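Local atomic coordinates of uncharacterized protein (Aeromonas hydrophila J-1, PDB entry 6R1J), a protein that serves as AhlC, one component of the tripartite alpha-pore-forming toxin AHL, and probably takes part in forming its membrane pore. Residues Ile113-Asp116 with Asn117-Leu120; Leu26-Asn29 with Ala30-Ile33; Gly192-Gln195 with Arg196-Phe200. The protein carries 3 engineered substitutions. All coordinates share one frame; numbering follows the deposited sequence.

Contact 1: Ile113-Asp116 with Asn117-Leu120; sequences ITQD and NIAL
Thr114 and Ile118 stand side by side one turn apart, their side chains pointing the same way, with CG2 of Thr114 4.0 Å from CD1 of Ile118. The first torsion of the threonine (chi1 -54°) puts OG1 beside the backbone N and CG2 anti to it, beside the carbonyl carbon, which presents the methyl to the isoleucine; Thr114 OG1 is hydrogen-bonded to Asn110 O in the turn before. Ile118 brings its longer branch back along the helix, so that its CG1 passes 3.3 Å from Thr114 O before the terminal methyl reaches the threonine. On another face Ile113 and Asn117 pair in the same fashion, CG2 of Ile113 resting 4.0 Å from ND2 of Asn117 in plain van der Waals contact. Ala119 sets its CB 3.6 Å from Gln115 O, and Asn29 of helix 28-70 packs on it.

All of this is draped over an uninterrupted alpha helix, part of helix 78-157, one of the long rods that make up this elongated, almost wholly helical protein. Four successive i to i+4 bonds run through it, from Asn117 N to Ile113 O at 2.8 Å through to Leu120 N to Asp116 O. The straightest joins Ile118 N to Thr114 O, with 174° at the hydrogen.

Farther out, neighbouring helices supply the next shell. Asn117 OD1 is hydrogen-bonded to Thr204 OG1, which satisfies a polar atom of a buried residue. Ile113 leans on Phe207 and Leu120 on Leu201, both of helix 163-236, whereas Thr114 and Gln115 pack on Ala132, and Ile118 on Val125, of the second subunit.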
ATOM      1  N   ILE A 113     -15.948  -2.742  13.490  1.00 28.75           N
ATOM      2  CA  ILE A 113     -15.034  -3.080  12.375  1.00 29.16           C
ATOM      3  C   ILE A 113     -13.696  -2.390  12.620  1.00 26.29           C
ATOM      4  O   ILE A 113     -12.670  -3.075  12.529  1.00 31.52           O
ATOM      5  CB  ILE A 113     -15.595  -2.715  10.970  1.00 29.21           C
ATOM      6  CG1 ILE A 113     -16.931  -3.411  10.729  1.00 35.21           C
ATOM      7  CG2 ILE A 113     -14.533  -3.093   9.968  1.00 27.89           C
ATOM      8  CD1 ILE A 113     -17.495  -3.253   9.326  1.00 37.63           C
ATOM      9  N   THR A 114     -13.696  -1.106  12.903  1.00 31.82           N
ATOM     10  CA  THR A 114     -12.429  -0.344  13.122  1.00 35.59           C
ATOM     11  C   THR A 114     -11.602  -0.970  14.270  1.00 33.91           C
ATOM     12  O   THR A 114     -10.389  -1.148  14.125  1.00 31.12           O
ATOM     13  CB  THR A 114     -12.735   1.083  13.554  1.00 35.06           C
ATOM     14  OG1 THR A 114     -13.600   1.653  12.586  1.00 38.58           O
ATOM     15  CG2 THR A 114     -11.501   1.933  13.755  1.00 38.68           C
ATOM     16  N   GLN A 115     -12.236  -1.313  15.385  1.00 31.60           N
ATOM     17  CA  GLN A 115     -11.514  -1.953  16.539  1.00 34.88           C
ATOM     18  C   GLN A 115     -10.939  -3.309  16.120  1.00 30.02           C
ATOM     19  O   GLN A 115      -9.725  -3.581  16.381  1.00 32.03           O
ATOM     20  CB  GLN A 115     -12.418  -1.951  17.787  1.00 32.69           C
ATOM     21  CG  GLN A 115     -12.725  -0.539  18.281  1.00 35.95           C
ATOM     22  CD  GLN A 115     -11.486   0.198  18.734  1.00 38.67           C
ATOM     23  OE1 GLN A 115     -10.595  -0.386  19.339  1.00 39.03           O
ATOM     24  NE2 GLN A 115     -11.406   1.492  18.455  1.00 36.86           N
ATOM     25  N   ASP A 116     -11.696  -4.149  15.411  1.00 29.60           N
ATOM     26  CA  ASP A 116     -11.184  -5.447  14.942  1.00 30.63           C
ATOM     27  C   ASP A 116     -10.043  -5.205  13.940  1.00 32.90           C
ATOM     28  O   ASP A 116      -9.042  -5.959  13.934  1.00 29.96           O
ATOM     29  CB  ASP A 116     -12.319  -6.330  14.430  1.00 33.63           C
ATOM     30  CG  ASP A 116     -13.176  -6.920  15.553  1.00 39.46           C
ATOM     31  OD1 ASP A 116     -12.562  -7.355  16.551  1.00 35.01           O
ATOM     32  OD2 ASP A 116     -14.441  -6.948  15.410  1.00 34.14           O
ATOM     33  N   ASN A 117     -10.151  -4.174  13.105  1.00 33.63           N
ATOM     34  CA  ASN A 117      -9.062  -3.871  12.138  1.00 31.00           C
ATOM     35  C   ASN A 117      -7.767  -3.526  12.880  1.00 25.60           C
ATOM     36  O   ASN A 117      -6.727  -4.069  12.498  1.00 30.02           O
ATOM     37  CB  ASN A 117      -9.417  -2.716  11.211  1.00 32.51           C
ATOM     38  CG  ASN A 117     -10.260  -3.183  10.043  1.00 45.57           C
ATOM     39  OD1 ASN A 117     -10.437  -4.388   9.845  1.00 43.17           O
ATOM     40  ND2 ASN A 117     -10.684  -2.254   9.201  1.00 54.07           N
ATOM     41  N   ILE A 118      -7.839  -2.611  13.828  1.00 31.40           N
ATOM     42  CA  ILE A 118      -6.667  -2.235  14.664  1.00 34.50           C
ATOM     43  C   ILE A 118      -6.090  -3.506  15.315  1.00 35.29           C
ATOM     44  O   ILE A 118      -4.867  -3.711  15.229  1.00 35.49           O
ATOM     45  CB  ILE A 118      -7.093  -1.143  15.651  1.00 38.87           C
ATOM     46  CG1 ILE A 118      -7.457   0.126  14.883  1.00 38.35           C
ATOM     47  CG2 ILE A 118      -6.010  -0.874  16.678  1.00 39.28           C
ATOM     48  CD1 ILE A 118      -8.112   1.173  15.716  1.00 37.72           C
ATOM     49  N   ALA A 119      -6.928  -4.363  15.918  1.00 35.22           N
ATOM     50  CA  ALA A 119      -6.491  -5.632  16.567  1.00 33.52           C
ATOM     51  C   ALA A 119      -5.792  -6.504  15.516  1.00 35.80           C
ATOM     52  O   ALA A 119      -4.731  -7.054  15.803  1.00 32.83           O
ATOM     53  CB  ALA A 119      -7.661  -6.352  17.227  1.00 33.06           C
ATOM     54  N   LEU A 120      -6.330  -6.626  14.297  1.00 34.56           N
ATOM     55  CA  LEU A 120      -5.655  -7.424  13.241  1.00 32.86           C
ATOM     56  C   LEU A 120      -4.293  -6.817  12.860  1.00 30.33           C
ATOM     57  O   LEU A 120      -3.363  -7.616  12.627  1.00 35.98           O
ATOM     58  CB  LEU A 120      -6.544  -7.533  12.005  1.00 35.99           C
ATOM     59  CG  LEU A 120      -7.674  -8.541  12.124  1.00 41.00           C
ATOM     60  CD1 LEU A 120      -8.540  -8.489  10.866  1.00 44.69           C
ATOM     61  CD2 LEU A 120      -7.124  -9.941  12.379  1.00 42.35           C
TER

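Contact 2: Leu26-Asn29 with Ala30-Ile33; sequences LPQN and AVNI
Leu26 and Ala30 meet carbon to carbon, CB of Leu26 lying only 3.4 Å from CB of Ala30, closer than van der Waals contact normally allows. The alanine methyl is hemmed in by the backbone as well, since its CB is 3.2 Å from Pro27 O. Phe200 of helix 163-236 packs against Ala30, which places this tight patch where the loop end and first turn of helix 28-70 meet helix 163-236.

Pro27 occupies the N-cap position of helix 28-70, and the first turn winds up on its carbonyl. Pro27 O takes a sound bond from Val31 N at 3.2 Å and a weak one from Ala30 N. Further on, Ile33 runs CG1 past Asn29 O at 3.4 Å, on its way to the buried side.

The outer side is looser and polar. CB of Val31 lies 3.5 Å from the backbone O of Gln28, but the exposed glutamine spends its side chain on Asn32. Its CG lies anti to the backbone N, and a bend at chi2 (68°) brings the amide over to the next turn. There Gln28 NE2 donates to Asn32 OD1 at 2.9 Å, almost perfectly straight at 178°. The acceptor lies in the amide plane of Gln28, but the donor stands somewhat off the carbonyl plane of Asn32. The two side chains cross at about a right angle, with their amide planes 44° apart.

Asn32 is thereby used at both ends: OD1 accepts from Gln28, and ND2 donates to Asp116 OD1 on helix 78-157. Such a relay gives the asparagine amide a definite orientation and probably helps to stabilise the negative charge of the aspartate.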
ATOM      1  N   LEU A  26      -8.311 -17.440   9.311  1.00 42.04           N
ATOM      2  CA  LEU A  26      -7.880 -16.166   9.927  1.00 39.62           C
ATOM      3  C   LEU A  26      -8.227 -16.185  11.413  1.00 38.74           C
ATOM      4  O   LEU A  26      -9.031 -16.989  11.878  1.00 37.18           O
ATOM      5  CB  LEU A  26      -8.511 -14.988   9.165  1.00 42.01           C
ATOM      6  CG  LEU A  26      -7.983 -14.781   7.743  1.00 45.44           C
ATOM      7  CD1 LEU A  26      -8.750 -13.667   7.034  1.00 53.01           C
ATOM      8  CD2 LEU A  26      -6.477 -14.474   7.740  1.00 52.15           C
ATOM      9  N   PRO A  27      -7.601 -15.310  12.204  1.00 35.41           N
ATOM     10  CA  PRO A  27      -7.872 -15.262  13.634  1.00 41.66           C
ATOM     11  C   PRO A  27      -9.224 -14.673  14.019  1.00 39.68           C
ATOM     12  O   PRO A  27      -9.947 -14.119  13.168  1.00 32.95           O
ATOM     13  CB  PRO A  27      -6.756 -14.375  14.199  1.00 44.37           C
ATOM     14  CG  PRO A  27      -6.287 -13.548  13.015  1.00 42.24           C
ATOM     15  CD  PRO A  27      -6.484 -14.430  11.806  1.00 41.38           C
ATOM     16  N   GLN A  28      -9.501 -14.760  15.321  1.00 34.59           N
ATOM     17  CA  GLN A  28     -10.803 -14.397  15.915  1.00 36.95           C
ATOM     18  C   GLN A  28     -11.228 -12.990  15.445  1.00 36.51           C
ATOM     19  O   GLN A  28     -12.403 -12.844  15.093  1.00 33.56           O
ATOM     20  CB  GLN A  28     -10.763 -14.436  17.444  1.00 35.60           C
ATOM     21  CG  GLN A  28     -12.113 -14.099  18.056  1.00 36.21           C
ATOM     22  CD  GLN A  28     -13.133 -15.176  17.781  1.00 40.90           C
ATOM     23  OE1 GLN A  28     -12.853 -16.364  17.984  1.00 41.31           O
ATOM     24  NE2 GLN A  28     -14.325 -14.789  17.332  1.00 35.13           N
ATOM     25  N   ASN A  29     -10.343 -11.989  15.454  1.00 34.19           N
ATOM     26  CA  ASN A  29     -10.754 -10.612  15.056  1.00 32.12           C
ATOM     27  C   ASN A  29     -11.283 -10.589  13.610  1.00 28.57           C
ATOM     28  O   ASN A  29     -12.170  -9.739  13.373  1.00 34.36           O
ATOM     29  CB  ASN A  29      -9.670  -9.561  15.279  1.00 31.31           C
ATOM     30  CG  ASN A  29      -9.328  -9.384  16.744  1.00 30.95           C
ATOM     31  OD1 ASN A  29     -10.086  -8.798  17.505  1.00 35.32           O
ATOM     32  ND2 ASN A  29      -8.179  -9.876  17.123  1.00 32.36           N
ATOM     33  N   ALA A  30     -10.763 -11.425  12.703  1.00 33.12           N
ATOM     34  CA  ALA A  30     -11.219 -11.543  11.296  1.00 33.56           C
ATOM     35  C   ALA A  30     -12.613 -12.174  11.286  1.00 38.28           C
ATOM     36  O   ALA A  30     -13.521 -11.688  10.596  1.00 31.99           O
ATOM     37  CB  ALA A  30     -10.249 -12.350  10.499  1.00 35.19           C
ATOM     38  N   VAL A  31     -12.807 -13.217  12.087  1.00 34.25           N
ATOM     39  CA  VAL A  31     -14.141 -13.850  12.231  1.00 33.78           C
ATOM     40  C   VAL A  31     -15.123 -12.839  12.835  1.00 26.13           C
ATOM     41  O   VAL A  31     -16.285 -12.842  12.411  1.00 32.91           O
ATOM     42  CB  VAL A  31     -14.064 -15.158  13.040  1.00 34.91           C
ATOM     43  CG1 VAL A  31     -15.444 -15.756  13.206  1.00 34.44           C
ATOM     44  CG2 VAL A  31     -13.161 -16.153  12.356  1.00 35.19           C
ATOM     45  N   ASN A  32     -14.708 -11.995  13.779  1.00 28.95           N
ATOM     46  CA  ASN A  32     -15.559 -10.925  14.337  1.00 30.69           C
ATOM     47  C   ASN A  32     -16.104 -10.032  13.208  1.00 35.85           C
ATOM     48  O   ASN A  32     -17.301  -9.779  13.175  1.00 32.96           O
ATOM     49  CB  ASN A  32     -14.808 -10.061  15.332  1.00 31.27           C
ATOM     50  CG  ASN A  32     -14.461 -10.777  16.628  1.00 38.67           C
ATOM     51  OD1 ASN A  32     -14.849 -11.929  16.836  1.00 32.87           O
ATOM     52  ND2 ASN A  32     -13.673 -10.112  17.455  1.00 29.58           N
ATOM     53  N   ILE A  33     -15.248  -9.619  12.279  1.00 35.28           N
ATOM     54  CA  ILE A  33     -15.645  -8.705  11.159  1.00 33.00           C
ATOM     55  C   ILE A  33     -16.552  -9.473  10.203  1.00 31.80           C
ATOM     56  O   ILE A  33     -17.534  -8.877   9.710  1.00 31.26           O
ATOM     57  CB  ILE A  33     -14.383  -8.177  10.438  1.00 31.26           C
ATOM     58  CG1 ILE A  33     -13.549  -7.339  11.384  1.00 33.60           C
ATOM     59  CG2 ILE A  33     -14.755  -7.406   9.183  1.00 37.17           C
ATOM     60  CD1 ILE A  33     -12.170  -6.977  10.870  1.00 34.50           C
TER

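Contact 3: Gly192-Gln195 with Arg196-Phe200; sequences GQIQ and RQQGF
Gly192 gives its carbonyl to Arg196, whose N lies 2.9 Å from Gly192 O and whose CB brushes the same oxygen. From there the arginine leads away from the turn, CG anti to the backbone N (chi1 -173°), until NH1 is hydrogen-bonded to Ser24 O. Next comes Gln193, which accepts Gln197 N at its O, 3.0 Å away; CG of Gln197 follows at 3.5 Å from Gln193 O. Gln193 turns its own OE1 to Gln189 NE2, one turn back. Ile194 makes the clearest side-chain pair: it and Gln198 run alongside each other, with CG2 of Ile194 3.6 Å from both CD and NE2 of Gln198, so a methyl rests against the amide group. Beneath them Gln198 N bonds to Ile194 O. Last, Gln195 receives Gly199 N at its O, 3.0 Å away, while its side chain packs on Ala206 of the third subunit. This is regular alpha-helical i to i+4 packing, an unbroken run of helix 163-236 in the extended helical body, consistent with the fold of an alpha-pore-forming toxin component.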
ATOM      1  N   GLY A 192       2.991 -16.314   3.827  1.00 37.65           N
ATOM      2  CA  GLY A 192       1.634 -16.590   3.296  1.00 39.16           C
ATOM      3  C   GLY A 192       0.542 -16.035   4.215  1.00 38.98           C
ATOM      4  O   GLY A 192      -0.457 -15.449   3.709  1.00 39.55           O
ATOM      5  N   GLN A 193       0.653 -16.279   5.524  1.00 34.91           N
ATOM      6  CA  GLN A 193      -0.258 -15.727   6.552  1.00 37.68           C
ATOM      7  C   GLN A 193      -0.221 -14.203   6.482  1.00 37.88           C
ATOM      8  O   GLN A 193      -1.281 -13.588   6.664  1.00 33.80           O
ATOM      9  CB  GLN A 193       0.148 -16.072   7.993  1.00 43.16           C
ATOM     10  CG  GLN A 193      -0.242 -17.488   8.400  1.00 51.84           C
ATOM     11  CD  GLN A 193       0.374 -17.952   9.705  1.00 57.89           C
ATOM     12  OE1 GLN A 193       0.576 -19.141   9.917  1.00 70.89           O
ATOM     13  NE2 GLN A 193       0.727 -17.024  10.573  1.00 54.86           N
ATOM     14  N   ILE A 194       0.958 -13.608   6.334  1.00 33.37           N
ATOM     15  CA  ILE A 194       1.045 -12.120   6.292  1.00 37.79           C
ATOM     16  C   ILE A 194       0.282 -11.634   5.060  1.00 36.05           C
ATOM     17  O   ILE A 194      -0.508 -10.723   5.211  1.00 34.30           O
ATOM     18  CB  ILE A 194       2.494 -11.643   6.271  1.00 36.93           C
ATOM     19  CG1 ILE A 194       3.169 -11.857   7.620  1.00 40.04           C
ATOM     20  CG2 ILE A 194       2.569 -10.178   5.840  1.00 39.40           C
ATOM     21  CD1 ILE A 194       4.674 -11.720   7.537  1.00 39.85           C
ATOM     22  N   GLN A 195       0.545 -12.233   3.904  1.00 33.03           N
ATOM     23  CA  GLN A 195      -0.101 -11.896   2.605  1.00 38.09           C
ATOM     24  C   GLN A 195      -1.627 -12.017   2.718  1.00 36.62           C
ATOM     25  O   GLN A 195      -2.360 -11.067   2.338  1.00 31.76           O
ATOM     26  CB  GLN A 195       0.528 -12.786   1.535  1.00 41.38           C
ATOM     27  CG  GLN A 195      -0.117 -12.748   0.162  1.00 47.50           C
ATOM     28  CD  GLN A 195       0.640 -13.716  -0.726  1.00 48.93           C
ATOM     29  OE1 GLN A 195       1.462 -13.324  -1.559  1.00 52.88           O
ATOM     30  NE2 GLN A 195       0.446 -15.002  -0.488  1.00 43.68           N
ATOM     31  N   ARG A 196      -2.114 -13.126   3.270  1.00 34.68           N
ATOM     32  CA  ARG A 196      -3.565 -13.370   3.396  1.00 36.52           C
ATOM     33  C   ARG A 196      -4.180 -12.337   4.326  1.00 36.04           C
ATOM     34  O   ARG A 196      -5.268 -11.801   4.014  1.00 33.32           O
ATOM     35  CB  ARG A 196      -3.780 -14.767   3.962  1.00 40.82           C
ATOM     36  CG  ARG A 196      -5.224 -15.197   3.983  1.00 48.93           C
ATOM     37  CD  ARG A 196      -5.311 -16.620   4.484  1.00 56.88           C
ATOM     38  NE  ARG A 196      -4.653 -17.587   3.608  1.00 62.44           N
ATOM     39  CZ  ARG A 196      -4.937 -18.900   3.598  1.00 71.22           C
ATOM     40  NH1 ARG A 196      -5.883 -19.386   4.392  1.00 61.00           N
ATOM     41  NH2 ARG A 196      -4.317 -19.717   2.758  1.00 64.15           N
ATOM     42  N   GLN A 197      -3.566 -12.075   5.472  1.00 32.30           N
ATOM     43  CA  GLN A 197      -4.147 -11.058   6.376  1.00 34.10           C
ATOM     44  C   GLN A 197      -4.139  -9.672   5.711  1.00 28.33           C
ATOM     45  O   GLN A 197      -5.062  -8.906   5.980  1.00 27.30           O
ATOM     46  CB  GLN A 197      -3.435 -10.990   7.735  1.00 35.26           C
ATOM     47  CG  GLN A 197      -3.780 -12.179   8.616  1.00 45.92           C
ATOM     48  CD  GLN A 197      -3.289 -12.081  10.044  1.00 48.82           C
ATOM     49  OE1 GLN A 197      -3.095 -10.988  10.594  1.00 53.25           O
ATOM     50  NE2 GLN A 197      -3.045 -13.256  10.620  1.00 49.11           N
ATOM     51  N   GLN A 198      -3.073  -9.285   5.028  1.00 30.41           N
ATOM     52  CA  GLN A 198      -3.040  -7.943   4.370  1.00 33.03           C
ATOM     53  C   GLN A 198      -4.201  -7.874   3.356  1.00 30.50           C
ATOM     54  O   GLN A 198      -4.921  -6.847   3.282  1.00 29.94           O
ATOM     55  CB  GLN A 198      -1.692  -7.726   3.687  1.00 38.41           C
ATOM     56  CG  GLN A 198      -0.541  -7.515   4.671  1.00 42.07           C
ATOM     57  CD  GLN A 198       0.810  -7.600   3.991  1.00 55.20           C
ATOM     58  OE1 GLN A 198       0.965  -8.285   2.975  1.00 45.54           O
ATOM     59  NE2 GLN A 198       1.820  -6.926   4.550  1.00 46.84           N
ATOM     60  N   GLY A 199      -4.390  -8.923   2.571  1.00 31.32           N
ATOM     61  CA  GLY A 199      -5.502  -8.979   1.605  1.00 33.34           C
ATOM     62  C   GLY A 199      -6.824  -8.800   2.324  1.00 32.56           C
ATOM     63  O   GLY A 199      -7.688  -7.996   1.884  1.00 31.21           O
ATOM     64  N   PHE A 200      -7.026  -9.509   3.422  1.00 32.64           N
ATOM     65  CA  PHE A 200      -8.286  -9.414   4.198  1.00 30.06           C
ATOM     66  C   PHE A 200      -8.491  -7.995   4.733  1.00 30.60           C
ATOM     67  O   PHE A 200      -9.582  -7.426   4.648  1.00 28.39           O
ATOM     68  CB  PHE A 200      -8.253 -10.431   5.346  1.00 26.66           C
ATOM     69  CG  PHE A 200      -9.496 -10.392   6.166  1.00 29.70           C
ATOM     70  CD1 PHE A 200     -10.611 -11.134   5.796  1.00 34.43           C
ATOM     71  CD2 PHE A 200      -9.537  -9.678   7.356  1.00 33.14           C
ATOM     72  CE1 PHE A 200     -11.758 -11.113   6.586  1.00 34.92           C
ATOM     73  CE2 PHE A 200     -10.686  -9.670   8.139  1.00 34.88           C
ATOM     74  CZ  PHE A 200     -11.793 -10.389   7.757  1.00 34.81           C
TER

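Overall arrangement
From the N terminus the chain reaches contact 2 at the start of helix 28-70, contact 1 midway along helix 78-157 and contact 3 within helix 163-236. Each joins adjacent turns of one helix and closes no long loop; they follow in series, neither nesting nor crossing. What unites them is the place where the three helices come together. Phe200 of contact 3 reaches both others: its CE2 lies 3.7 Å from CD1 of Leu120 in contact 1, and its CD1 3.4 Å from CD1 of Leu26 in contact 2. Contacts 1 and 2 also pack directly, through CB of Asp116 against CG1 of Ile33.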